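Local coordinates for protein argininosuccinate lyase (Chelativorans sp., PDB 6RXA) that acts as a carbon-nitrogen lyase (EDDS lyase) of the aspartase/fumarase superfamily and possibly also splits argininosuccinate into fumarate and L-arginine, at residues Arg130-Val135 with Arg469-Asn474; Lys145-Leu150 with Ala456-Ala461; Tyr171-Ser176 with Met452-Ser457; Ala180-Arg185 with Asn245-Ser250. The protein carries 2 engineered substitutions. One frame throughout, in Å; residues are numbered along the deposited sequence.

Interaction 1 (Arg130-Val135 with Arg469-Asn474); sequences RTIEAV and RAWLAN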
loop_
_atom_site.group_PDB
_atom_site.type_symbol
_atom_site.label_atom_id
_atom_site.label_comp_id
_atom_site.label_asym_id
_atom_site.label_seq_id
_atom_site.Cartn_x
_atom_site.Cartn_y
_atom_site.Cartn_z
ATOM N N ARG A 130 -13.887 16.453 -15.143
ATOM C CA ARG A 130 -13.370 15.680 -16.272
ATOM C C ARG A 130 -13.578 14.184 -16.057
ATOM O O ARG A 130 -13.997 13.459 -16.976
ATOM C CB ARG A 130 -11.885 16.006 -16.421
ATOM C CG ARG A 130 -11.184 15.312 -17.563
ATOM C CD ARG A 130 -9.678 15.516 -17.460
ATOM N NE ARG A 130 -8.966 14.919 -18.590
ATOM C CZ ARG A 130 -7.707 14.489 -18.536
ATOM N NH1 ARG A 130 -7.012 14.583 -17.398
ATOM N NH2 ARG A 130 -7.154 13.947 -19.616
ATOM N N THR A 131 -13.302 13.707 -14.843
ATOM C CA THR A 131 -13.442 12.291 -14.529
ATOM C C THR A 131 -14.901 11.864 -14.535
ATOM O O THR A 131 -15.240 10.816 -15.102
ATOM C CB THR A 131 -12.803 12.026 -13.159
ATOM O OG1 THR A 131 -11.392 12.275 -13.219
ATOM C CG2 THR A 131 -13.017 10.596 -12.715
ATOM N N ILE A 132 -15.784 12.660 -13.919
ATOM C CA ILE A 132 -17.212 12.355 -13.936
ATOM C C ILE A 132 -17.729 12.285 -15.366
ATOM O O ILE A 132 -18.505 11.393 -15.711
ATOM C CB ILE A 132 -17.984 13.364 -13.063
ATOM C CG1 ILE A 132 -17.640 13.094 -11.592
ATOM C CG2 ILE A 132 -19.483 13.266 -13.293
ATOM C CD1 ILE A 132 -18.085 14.177 -10.622
ATOM N N GLU A 133 -17.302 13.213 -16.222
ATOM C CA GLU A 133 -17.712 13.158 -17.623
ATOM C C GLU A 133 -17.259 11.856 -18.278
ATOM O O GLU A 133 -18.030 11.222 -19.008
ATOM C CB GLU A 133 -17.157 14.373 -18.357
ATOM C CG GLU A 133 -17.552 14.450 -19.810
ATOM C CD GLU A 133 -16.998 15.689 -20.487
ATOM O OE1 GLU A 133 -15.801 15.982 -20.306
ATOM O OE2 GLU A 133 -17.758 16.371 -21.190
ATOM N N ALA A 134 -16.010 11.439 -18.031
ATOM C CA ALA A 134 -15.504 10.204 -18.629
ATOM C C ALA A 134 -16.240 8.982 -18.085
ATOM O O ALA A 134 -16.572 8.062 -18.847
ATOM C CB ALA A 134 -13.998 10.085 -18.390
ATOM N N VAL A 135 -16.531 8.966 -16.778
ATOM C CA VAL A 135 -17.256 7.838 -16.185
ATOM C C VAL A 135 -18.686 7.773 -16.709
ATOM O O VAL A 135 -19.209 6.684 -16.951
ATOM C CB VAL A 135 -17.194 7.891 -14.648
ATOM C CG1 VAL A 135 -18.046 6.788 -14.019
ATOM C CG2 VAL A 135 -15.752 7.757 -14.189
ATOM N N ARG A 469 -25.930 13.433 -16.126
ATOM C CA ARG A 469 -25.531 14.491 -17.050
ATOM C C ARG A 469 -26.007 15.851 -16.555
ATOM O O ARG A 469 -25.298 16.847 -16.687
ATOM C CB ARG A 469 -26.046 14.191 -18.463
ATOM C CG ARG A 469 -25.394 12.984 -19.130
ATOM C CD ARG A 469 -25.801 12.846 -20.604
ATOM N NE ARG A 469 -27.212 12.480 -20.719
ATOM C CZ ARG A 469 -27.672 11.233 -20.837
ATOM N NH1 ARG A 469 -28.972 11.037 -20.909
ATOM N NH2 ARG A 469 -26.852 10.190 -20.872
ATOM N N ALA A 470 -27.197 15.913 -15.955
ATOM C CA ALA A 470 -27.702 17.186 -15.456
ATOM C C ALA A 470 -26.853 17.699 -14.297
ATOM O O ALA A 470 -26.553 18.895 -14.223
ATOM C CB ALA A 470 -29.163 17.026 -15.046
ATOM N N TRP A 471 -26.457 16.813 -13.378
ATOM C CA TRP A 471 -25.579 17.227 -12.290
ATOM C C TRP A 471 -24.281 17.803 -12.839
ATOM O O TRP A 471 -23.811 18.856 -12.392
ATOM C CB TRP A 471 -25.285 16.031 -11.382
ATOM C CG TRP A 471 -24.477 16.390 -10.181
ATOM C CD1 TRP A 471 -24.951 16.656 -8.938
ATOM C CD2 TRP A 471 -23.056 16.558 -10.116
ATOM N NE1 TRP A 471 -23.914 16.957 -8.083
ATOM C CE2 TRP A 471 -22.739 16.909 -8.787
ATOM C CE3 TRP A 471 -22.019 16.426 -11.047
ATOM C CZ2 TRP A 471 -21.431 17.151 -8.368
ATOM C CZ3 TRP A 471 -20.711 16.669 -10.626
ATOM C CH2 TRP A 471 -20.437 17.030 -9.297
ATOM N N LEU A 472 -23.685 17.115 -13.814
ATOM C CA LEU A 472 -22.430 17.573 -14.396
ATOM C C LEU A 472 -22.599 18.906 -15.108
ATOM O O LEU A 472 -21.754 19.798 -14.976
ATOM C CB LEU A 472 -21.903 16.521 -15.367
ATOM C CG LEU A 472 -20.626 16.892 -16.122
ATOM C CD1 LEU A 472 -19.462 17.124 -15.186
ATOM C CD2 LEU A 472 -20.300 15.787 -17.117
ATOM N N ALA A 473 -23.675 19.064 -15.873
ATOM C CA ALA A 473 -23.900 20.327 -16.556
ATOM C C ALA A 473 -24.044 21.475 -15.566
ATOM O O ALA A 473 -23.509 22.568 -15.793
ATOM C CB ALA A 473 -25.145 20.203 -17.428
ATOM N N ASN A 474 -24.779 21.255 -14.472
ATOM C CA ASN A 474 -24.976 22.312 -13.489
ATOM C C ASN A 474 -23.658 22.696 -12.826
ATOM O O ASN A 474 -23.351 23.889 -12.671
ATOM C CB ASN A 474 -25.997 21.877 -12.442
ATOM C CG ASN A 474 -26.110 22.869 -11.302
ATOM O OD1 ASN A 474 -26.822 23.867 -11.401
ATOM N ND2 ASN A 474 -25.390 22.605 -10.216
#
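Ile132 lays its terminal methyl against the six-membered ring of Trp471, with Ile132 CD1 3.6 Å from Trp471 CZ3 and 3.9 Å from Trp471 CH2. The methyl comes in obliquely to the indole, while the two side chains as a whole meet at about a right angle. Trp471 CG stands opposite the backbone N (chi1 -176°), which carries the far end of the ring closer to the partner helix than its CB direction alone would. The other branch of Ile132 serves a second neighbour, CG2 lying 4.3 Å from Leu472 CD1. Leu472 points its CB toward the facing helix and straddles Ile132 and Glu133: its CD2 rests 3.7 Å from Glu133 CB and is just as near to that residue's CA. Helix 112-147, one of the long helices of the central bundle characteristic of the aspartase/fumarase superfamily, here runs nearly antiparallel to helix 451-500, the local axes crossing at -157° with a closest approach of 10.5 Å. At that spacing the interface is filled by side chains, and no hydrogen bond joins the two segments. Glu133 is exposed, and its extended chain carries the carboxylate on past the aliphatic contact with Leu472. The indole is held further by an edge-to-face contact with Tyr190 of helix 168-193, and Ile132 packs on Tyr186 of the same helix. Further along helix 112-147, Ile136 touches Leu472 and, about a turn beyond it, Glu140 forms a salt bridge with Arg469.

Interaction 2 (Lys145-Leu150 with Ala456-Ala461); sequences KAADHL and ASIDDA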
loop_
_atom_site.group_PDB
_atom_site.type_symbol
_atom_site.label_atom_id
_atom_site.label_comp_id
_atom_site.label_asym_id
_atom_site.label_seq_id
_atom_site.Cartn_x
_atom_site.Cartn_y
_atom_site.Cartn_z
ATOM N N LYS A 145 -24.783 -0.630 -24.941
ATOM C CA LYS A 145 -24.412 -1.970 -25.395
ATOM C C LYS A 145 -25.354 -3.022 -24.819
ATOM O O LYS A 145 -25.821 -3.912 -25.541
ATOM C CB LYS A 145 -22.958 -2.255 -25.008
ATOM C CG LYS A 145 -22.331 -3.499 -25.644
ATOM C CD LYS A 145 -21.994 -3.324 -27.118
ATOM C CE LYS A 145 -21.035 -4.412 -27.593
ATOM N NZ LYS A 145 -20.574 -4.145 -28.980
ATOM N N ALA A 146 -25.669 -2.923 -23.526
ATOM C CA ALA A 146 -26.579 -3.888 -22.918
ATOM C C ALA A 146 -27.908 -3.930 -23.654
ATOM O O ALA A 146 -28.491 -5.007 -23.845
ATOM C CB ALA A 146 -26.817 -3.538 -21.452
ATOM N N ALA A 147 -28.411 -2.766 -24.071
ATOM C CA ALA A 147 -29.721 -2.696 -24.694
ATOM C C ALA A 147 -29.798 -3.481 -25.995
ATOM O O ALA A 147 -30.896 -3.872 -26.400
ATOM C CB ALA A 147 -30.081 -1.230 -24.933
ATOM N N ASP A 148 -28.670 -3.729 -26.646
ATOM C CA ASP A 148 -28.632 -4.503 -27.880
ATOM C C ASP A 148 -28.404 -5.989 -27.637
ATOM O O ASP A 148 -28.333 -6.756 -28.603
ATOM C CB ASP A 148 -27.523 -3.982 -28.798
ATOM C CG ASP A 148 -27.876 -2.670 -29.460
ATOM O OD1 ASP A 148 -29.076 -2.324 -29.517
ATOM O OD2 ASP A 148 -26.944 -1.995 -29.936
ATOM N N HIS A 149 -28.293 -6.411 -26.374
ATOM C CA HIS A 149 -27.893 -7.777 -26.051
ATOM C C HIS A 149 -28.791 -8.433 -25.013
ATOM O O HIS A 149 -28.340 -9.290 -24.254
ATOM C CB HIS A 149 -26.421 -7.829 -25.666
ATOM C CG HIS A 149 -25.535 -7.580 -26.835
ATOM N ND1 HIS A 149 -25.289 -8.539 -27.794
ATOM C CD2 HIS A 149 -24.914 -6.455 -27.258
ATOM C CE1 HIS A 149 -24.525 -8.026 -28.740
ATOM N NE2 HIS A 149 -24.278 -6.762 -28.436
ATOM N N LEU A 150 -30.084 -8.111 -25.032
ATOM C CA LEU A 150 -31.022 -8.727 -24.107
ATOM C C LEU A 150 -31.242 -10.197 -24.418
ATOM O O LEU A 150 -31.693 -10.946 -23.540
ATOM C CB LEU A 150 -32.369 -8.009 -24.195
ATOM C CG LEU A 150 -32.368 -6.540 -23.766
ATOM C CD1 LEU A 150 -33.729 -5.895 -24.018
ATOM C CD2 LEU A 150 -31.976 -6.402 -22.309
ATOM N N ALA A 456 -36.015 -3.526 -17.607
ATOM C CA ALA A 456 -36.405 -2.653 -16.507
ATOM C C ALA A 456 -35.194 -1.938 -15.926
ATOM O O ALA A 456 -35.248 -0.730 -15.651
ATOM C CB ALA A 456 -37.117 -3.453 -15.414
ATOM N N SER A 457 -34.089 -2.670 -15.740
ATOM C CA SER A 457 -32.873 -2.064 -15.217
ATOM C C SER A 457 -32.304 -1.051 -16.196
ATOM O O SER A 457 -31.776 -0.010 -15.782
ATOM C CB SER A 457 -31.829 -3.141 -14.921
ATOM O OG SER A 457 -32.155 -3.838 -13.730
ATOM N N ILE A 458 -32.384 -1.342 -17.494
ATOM C CA ILE A 458 -31.910 -0.388 -18.493
ATOM C C ILE A 458 -32.734 0.890 -18.435
ATOM O O ILE A 458 -32.181 1.996 -18.443
ATOM C CB ILE A 458 -31.911 -1.016 -19.900
ATOM C CG1 ILE A 458 -30.799 -2.069 -20.004
ATOM C CG2 ILE A 458 -31.755 0.075 -20.969
ATOM C CD1 ILE A 458 -30.864 -2.887 -21.279
ATOM N N ASP A 459 -34.066 0.760 -18.366
ATOM C CA ASP A 459 -34.918 1.942 -18.279
ATOM C C ASP A 459 -34.540 2.787 -17.068
ATOM O O ASP A 459 -34.436 4.020 -17.158
ATOM C CB ASP A 459 -36.386 1.523 -18.179
ATOM C CG ASP A 459 -36.934 0.927 -19.465
ATOM O OD1 ASP A 459 -36.291 1.041 -20.525
ATOM O OD2 ASP A 459 -38.040 0.344 -19.412
ATOM N N ASP A 460 -34.307 2.139 -15.927
ATOM C CA ASP A 460 -33.910 2.866 -14.730
ATOM C C ASP A 460 -32.556 3.543 -14.921
ATOM O O ASP A 460 -32.361 4.690 -14.494
ATOM C CB ASP A 460 -33.865 1.918 -13.532
ATOM C CG ASP A 460 -35.252 1.576 -13.011
ATOM O OD1 ASP A 460 -36.224 2.219 -13.466
ATOM O OD2 ASP A 460 -35.364 0.670 -12.155
ATOM N N ALA A 461 -31.602 2.842 -15.544
ATOM C CA ALA A 461 -30.265 3.400 -15.726
ATOM C C ALA A 461 -30.286 4.574 -16.693
ATOM O O ALA A 461 -29.527 5.541 -16.528
ATOM C CB ALA A 461 -29.314 2.306 -16.215
#
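Ala146 is the first residue of 145-150 to meet the opposing helix, its CB pointing toward that helix and lying 4.1 Å from Ile458 CD1. Ala147 follows with a closer approach made by its backbone: the same Ile458 methyl sits 3.6 Å from Ala147 CA and 3.7 Å from Ala147 N. Ala147 CB passes alongside, 4.1 Å from Ile458 CD1. Two small alanine side chains thus let the isoleucine reach the main chain itself. Beyond them the chain bends, Asp148 N and His149 N bonding back to the carbonyls of Lys145 and Ala146 three residues earlier. Here the long bundle helix 112-147 gives way to the connection leading into the two-stranded antiparallel sheet of 153-158 and 161-167. His149 takes no part in the contact; its ND1 is bonded to Thr152 OG1. After the bend, Leu150 turns back toward helix 451-500, and its CD2 comes to 3.8 Å from Ile458 CD1. A single methyl is therefore touched from the helical turn by Ala146 and Ala147 and from the turn's exit by Leu150. Ile458 delivers it by an extended chain: CG1 lies opposite the carbonyl carbon (chi1 -71°), and CD1 continues outward with chi2 at 171°. All these touches are van der Waals contacts between apolar groups or with backbone atoms, without a hydrogen bond across the segments. Ile458 also packs on Val143 of helix 112-147 and on Met173 of helix 168-193, while Ser457 beside it touches Val226 of the second subunit.

Interaction 3 (Tyr171-Ser176 with Met452-Ser457); sequences YLMAIS and MSVKAS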
loop_
_atom_site.group_PDB
_atom_site.type_symbol
_atom_site.label_atom_id
_atom_site.label_comp_id
_atom_site.label_asym_id
_atom_site.label_seq_id
_atom_site.Cartn_x
_atom_site.Cartn_y
_atom_site.Cartn_z
ATOM N N TYR A 171 -25.071 -9.054 -17.798
ATOM C CA TYR A 171 -23.721 -8.832 -17.294
ATOM C C TYR A 171 -23.363 -7.346 -17.314
ATOM O O TYR A 171 -22.856 -6.794 -16.325
ATOM C CB TYR A 171 -22.702 -9.648 -18.114
ATOM C CG TYR A 171 -21.292 -9.410 -17.625
ATOM C CD1 TYR A 171 -20.546 -8.349 -18.101
ATOM C CD2 TYR A 171 -20.731 -10.215 -16.650
ATOM C CE1 TYR A 171 -19.292 -8.093 -17.628
ATOM C CE2 TYR A 171 -19.454 -9.965 -16.166
ATOM C CZ TYR A 171 -18.737 -8.903 -16.663
ATOM O OH TYR A 171 -17.470 -8.621 -16.198
ATOM N N LEU A 172 -23.592 -6.683 -18.451
ATOM C CA LEU A 172 -23.251 -5.269 -18.575
ATOM C C LEU A 172 -24.001 -4.421 -17.561
ATOM O O LEU A 172 -23.463 -3.421 -17.079
ATOM C CB LEU A 172 -23.487 -4.789 -20.004
ATOM C CG LEU A 172 -22.486 -5.382 -20.995
ATOM C CD1 LEU A 172 -22.960 -5.177 -22.432
ATOM C CD2 LEU A 172 -21.107 -4.764 -20.801
ATOM N N MET A 173 -25.215 -4.813 -17.183
ATOM C CA MET A 173 -25.935 -4.024 -16.197
ATOM C C MET A 173 -25.358 -4.174 -14.796
ATOM O O MET A 173 -25.597 -3.303 -13.959
ATOM C CB MET A 173 -27.431 -4.295 -16.262
ATOM C CG MET A 173 -28.040 -3.799 -17.577
ATOM S SD MET A 173 -27.602 -2.118 -18.064
ATOM C CE MET A 173 -28.451 -1.189 -16.797
ATOM N N ALA A 174 -24.573 -5.223 -14.518
ATOM C CA ALA A 174 -23.817 -5.237 -13.269
ATOM C C ALA A 174 -22.804 -4.107 -13.267
ATOM O O ALA A 174 -22.655 -3.385 -12.272
ATOM C CB ALA A 174 -23.107 -6.585 -13.091
ATOM N N ILE A 175 -22.112 -3.930 -14.394
ATOM C CA ILE A 175 -21.142 -2.848 -14.523
ATOM C C ILE A 175 -21.839 -1.500 -14.379
ATOM O O ILE A 175 -21.344 -0.607 -13.690
ATOM C CB ILE A 175 -20.372 -2.983 -15.850
ATOM C CG1 ILE A 175 -19.729 -4.371 -15.990
ATOM C CG2 ILE A 175 -19.346 -1.872 -15.971
ATOM C CD1 ILE A 175 -18.744 -4.738 -14.910
ATOM N N SER A 176 -23.034 -1.352 -14.968
ATOM C CA SER A 176 -23.751 -0.086 -14.840
ATOM C C SER A 176 -24.034 0.251 -13.378
ATOM O O SER A 176 -23.899 1.411 -12.966
ATOM C CB SER A 176 -25.042 -0.111 -15.661
ATOM O OG SER A 176 -25.760 1.118 -15.501
ATOM N N MET A 452 -37.121 -9.075 -19.814
ATOM C CA MET A 452 -38.004 -8.065 -19.241
ATOM C C MET A 452 -37.386 -7.440 -17.997
ATOM O O MET A 452 -37.561 -6.236 -17.753
ATOM C CB MET A 452 -39.370 -8.681 -18.922
ATOM C CG MET A 452 -40.271 -8.883 -20.146
ATOM S SD MET A 452 -40.676 -7.358 -21.037
ATOM C CE MET A 452 -39.327 -7.243 -22.217
ATOM N N SER A 453 -36.643 -8.232 -17.223
ATOM C CA SER A 453 -36.005 -7.723 -16.018
ATOM C C SER A 453 -34.817 -6.841 -16.368
ATOM O O SER A 453 -34.627 -5.770 -15.784
ATOM C CB SER A 453 -35.531 -8.875 -15.132
ATOM O OG SER A 453 -36.603 -9.724 -14.782
ATOM N N VAL A 454 -33.979 -7.288 -17.305
ATOM C CA VAL A 454 -32.839 -6.463 -17.696
ATOM C C VAL A 454 -33.326 -5.160 -18.321
ATOM O O VAL A 454 -32.763 -4.091 -18.061
ATOM C CB VAL A 454 -31.888 -7.234 -18.626
ATOM C CG1 VAL A 454 -30.727 -6.344 -19.059
ATOM C CG2 VAL A 454 -31.369 -8.477 -17.931
ATOM N N LYS A 455 -34.391 -5.216 -19.128
ATOM C CA LYS A 455 -34.903 -3.986 -19.734
ATOM C C LYS A 455 -35.389 -3.015 -18.666
ATOM O O LYS A 455 -35.191 -1.797 -18.783
ATOM C CB LYS A 455 -36.007 -4.315 -20.741
ATOM C CG LYS A 455 -36.598 -3.106 -21.475
ATOM C CD LYS A 455 -35.525 -2.251 -22.144
ATOM C CE LYS A 455 -36.122 -1.296 -23.180
ATOM N NZ LYS A 455 -37.183 -0.418 -22.624
ATOM N N ALA A 456 -36.015 -3.526 -17.607
ATOM C CA ALA A 456 -36.405 -2.653 -16.507
ATOM C C ALA A 456 -35.194 -1.938 -15.926
ATOM O O ALA A 456 -35.248 -0.730 -15.651
ATOM C CB ALA A 456 -37.117 -3.453 -15.414
ATOM N N SER A 457 -34.089 -2.670 -15.740
ATOM C CA SER A 457 -32.873 -2.064 -15.217
ATOM C C SER A 457 -32.304 -1.051 -16.196
ATOM O O SER A 457 -31.776 -0.010 -15.782
ATOM C CB SER A 457 -31.829 -3.141 -14.921
ATOM O OG SER A 457 -32.155 -3.838 -13.730
#
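Met173 and Val454 supply the purely apolar part, with Met173 CG 4.0 Å from Val454 CG1. The side chains cross obliquely, the valine offering the branch that stands opposite its backbone N (chi1 178°). A methyl-to-backbone contact makes up the second part: Met173 CE lies 3.7 Å from Ser457 O and 3.9 Å from Ser457 C. Met173 CE is 4.3 Å from Ser457 CB, a looser approach. The methionine reaches both residues because CG, nearer the backbone, meets Val454, while bends at chi2 (-48°) and chi3 (-68°) carry CE round to Ser457. This places helix 168-193, a member of the long-helix bundle of the aspartase/fumarase superfamily, beside the start of helix 451-500. Hydrogen bonds tie the first helix to other parts of the bundle rather than to 452-457: Tyr171 OH pairs with Glu258 OE1 of helix 236-262, and Ser176 OG with Arg139 NE of helix 112-147. Contacts between subunits complete the surroundings, Met173 packing on Asn227 of the second subunit, and Tyr171 and Ile175 on its Tyr318.

Interaction 4 (Ala180-Arg185 with Asn245-Ser250); sequences AKNLDR and NAVFLS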
loop_
_atom_site.group_PDB
_atom_site.type_symbol
_atom_site.label_atom_id
_atom_site.label_comp_id
_atom_site.label_asym_id
_atom_site.label_seq_id
_atom_site.Cartn_x
_atom_site.Cartn_y
_atom_site.Cartn_z
ATOM N N ALA A 180 -22.804 3.470 -11.256
ATOM C CA ALA A 180 -23.701 4.391 -10.576
ATOM C C ALA A 180 -23.188 4.710 -9.179
ATOM O O ALA A 180 -23.191 5.874 -8.758
ATOM C CB ALA A 180 -25.105 3.805 -10.542
ATOM N N LYS A 181 -22.704 3.696 -8.457
ATOM C CA LYS A 181 -22.211 3.922 -7.106
ATOM C C LYS A 181 -20.895 4.691 -7.121
ATOM O O LYS A 181 -20.657 5.540 -6.256
ATOM C CB LYS A 181 -22.109 2.598 -6.348
ATOM C CG LYS A 181 -23.489 2.056 -5.976
ATOM C CD LYS A 181 -23.400 0.778 -5.161
ATOM C CE LYS A 181 -22.870 -0.358 -6.006
ATOM N NZ LYS A 181 -23.163 -1.667 -5.333
ATOM N N ASN A 182 -20.028 4.428 -8.106
ATOM C CA ASN A 182 -18.807 5.218 -8.233
ATOM C C ASN A 182 -19.106 6.676 -8.569
ATOM O O ASN A 182 -18.422 7.581 -8.077
ATOM C CB ASN A 182 -17.858 4.570 -9.241
ATOM C CG ASN A 182 -17.095 3.404 -8.630
ATOM O OD1 ASN A 182 -16.569 3.516 -7.523
ATOM N ND2 ASN A 182 -17.062 2.275 -9.327
ATOM N N LEU A 183 -20.147 6.931 -9.368
ATOM C CA LEU A 183 -20.535 8.316 -9.630
ATOM C C LEU A 183 -21.014 8.994 -8.349
ATOM O O LEU A 183 -20.692 10.159 -8.105
ATOM C CB LEU A 183 -21.591 8.366 -10.733
ATOM C CG LEU A 183 -21.015 8.153 -12.139
ATOM C CD1 LEU A 183 -22.106 7.811 -13.121
ATOM C CD2 LEU A 183 -20.227 9.377 -12.636
ATOM N N ASP A 184 -21.765 8.281 -7.508
ATOM C CA ASP A 184 -22.108 8.823 -6.199
ATOM C C ASP A 184 -20.846 9.135 -5.391
ATOM O O ASP A 184 -20.744 10.201 -4.772
ATOM C CB ASP A 184 -22.999 7.857 -5.423
ATOM C CG ASP A 184 -24.444 7.858 -5.891
ATOM O OD1 ASP A 184 -24.934 8.879 -6.428
ATOM O OD2 ASP A 184 -25.109 6.814 -5.680
ATOM N N ARG A 185 -19.872 8.213 -5.367
ATOM C CA ARG A 185 -18.655 8.475 -4.596
ATOM C C ARG A 185 -17.977 9.756 -5.071
ATOM O O ARG A 185 -17.509 10.570 -4.264
ATOM C CB ARG A 185 -17.656 7.322 -4.721
ATOM C CG ARG A 185 -18.006 6.048 -3.988
ATOM C CD ARG A 185 -16.860 4.967 -4.117
ATOM N NE ARG A 185 -17.333 3.846 -3.343
ATOM C CZ ARG A 185 -17.999 2.811 -3.831
ATOM N NH1 ARG A 185 -18.144 2.628 -5.144
ATOM N NH2 ARG A 185 -18.483 1.927 -2.986
ATOM N N ASN A 245 -10.542 7.081 -7.229
ATOM C CA ASN A 245 -9.873 6.665 -8.458
ATOM C C ASN A 245 -9.465 5.196 -8.374
ATOM O O ASN A 245 -9.670 4.424 -9.319
ATOM C CB ASN A 245 -8.632 7.519 -8.710
ATOM C CG ASN A 245 -8.934 8.922 -9.195
ATOM O OD1 ASN A 245 -10.091 9.342 -9.339
ATOM N ND2 ASN A 245 -7.861 9.674 -9.444
ATOM N N ALA A 246 -8.863 4.791 -7.254
ATOM C CA ALA A 246 -8.377 3.422 -7.140
ATOM C C ALA A 246 -9.524 2.415 -7.148
ATOM O O ALA A 246 -9.429 1.359 -7.784
ATOM C CB ALA A 246 -7.535 3.235 -5.886
ATOM N N VAL A 247 -10.597 2.688 -6.400
ATOM C CA VAL A 247 -11.685 1.704 -6.340
ATOM C C VAL A 247 -12.446 1.637 -7.662
ATOM O O VAL A 247 -12.758 0.545 -8.159
ATOM C CB VAL A 247 -12.597 1.898 -5.108
ATOM C CG1 VAL A 247 -13.558 3.059 -5.288
ATOM C CG2 VAL A 247 -13.367 0.592 -4.831
ATOM N N PHE A 248 -12.743 2.797 -8.263
ATOM C CA PHE A 248 -13.331 2.829 -9.593
ATOM C C PHE A 248 -12.477 2.047 -10.588
ATOM O O PHE A 248 -12.977 1.199 -11.337
ATOM C CB PHE A 248 -13.519 4.282 -10.062
ATOM C CG PHE A 248 -13.639 4.392 -11.551
ATOM C CD1 PHE A 248 -14.737 3.868 -12.207
ATOM C CD2 PHE A 248 -12.625 4.937 -12.302
ATOM C CE1 PHE A 248 -14.832 3.898 -13.567
ATOM C CE2 PHE A 248 -12.710 4.980 -13.670
ATOM C CZ PHE A 248 -13.811 4.470 -14.318
ATOM N N LEU A 249 -11.169 2.301 -10.590
ATOM C CA LEU A 249 -10.302 1.615 -11.542
ATOM C C LEU A 249 -10.227 0.125 -11.257
ATOM O O LEU A 249 -10.002 -0.654 -12.190
ATOM C CB LEU A 249 -8.914 2.258 -11.597
ATOM C CG LEU A 249 -8.846 3.566 -12.409
ATOM C CD1 LEU A 249 -7.544 4.299 -12.179
ATOM C CD2 LEU A 249 -9.018 3.261 -13.895
ATOM N N SER A 250 -10.391 -0.292 -9.994
ATOM C CA SER A 250 -10.369 -1.726 -9.725
ATOM C C SER A 250 -11.541 -2.417 -10.414
ATOM O O SER A 250 -11.395 -3.547 -10.897
ATOM C CB SER A 250 -10.332 -2.041 -8.222
ATOM O OG SER A 250 -11.618 -1.959 -7.632
HETATM O O HOH W 1 -15.391 -0.125 -8.932
#
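Asn182 sets its amide nearly perpendicular to the Phe248 ring, the planes 83° apart, with Asn182 ND2 at the ring edge, 4.0 Å from Phe248 CD1. The amide oxygen turns to the other side chains: Asn182 OD1 touches Val247 CG1 at 3.8 Å and accepts a hydrogen bond from Arg185 NH1 at 3.0 Å. That donor stands well above the carbonyl plane, and the bond is bent, 145° at the hydrogen. Val247 CG1 occupies the crowded position between backbone N and carbonyl carbon (chi1 77°), where it also meets Arg185 CD at 4.0 Å. Asn182 ND2 donates to a water, which passes a bond to Val247 O, an acceptor shared with Ser250 OG. A leucine here, lacking the amide, would probably break the water-mediated link to Val247 O and leave the Arg185 guanidinium less fixed in its rotation. Arg185 NE forms a salt bridge with Glu240 of the second subunit, and a bound sodium ion lies about 3 Å from the Arg185 side chain. The two helices run antiparallel within the superfamily's central bundle, where Phe248 reaches Val135 of helix 112-147 and both Leu335 and Thr339 of helix 329-348.

From the N terminus, helix 112-147 supplies the first partners of interactions 1 and 2, and helix 168-193 those of interactions 3 and 4. Interaction 4 closes first, a short loop back from helix 236-262. Helix 451-500 then closes interaction 3, interaction 2 and finally interaction 1, the last two joining the same pair of helices at places whose centres are about 21 Å apart. Interaction 4 is thus nested in all the others, and interactions 2 and 3 lie within interaction 1. Interactions 2 and 3 share Ala456 and Ser457; interaction 1 meets interaction 4 where Val135 packs on Leu183 and Phe248. Together they tie helices 112-147 and 168-193 to the long C-terminal helix, and helix 168-193 to helix 236-262.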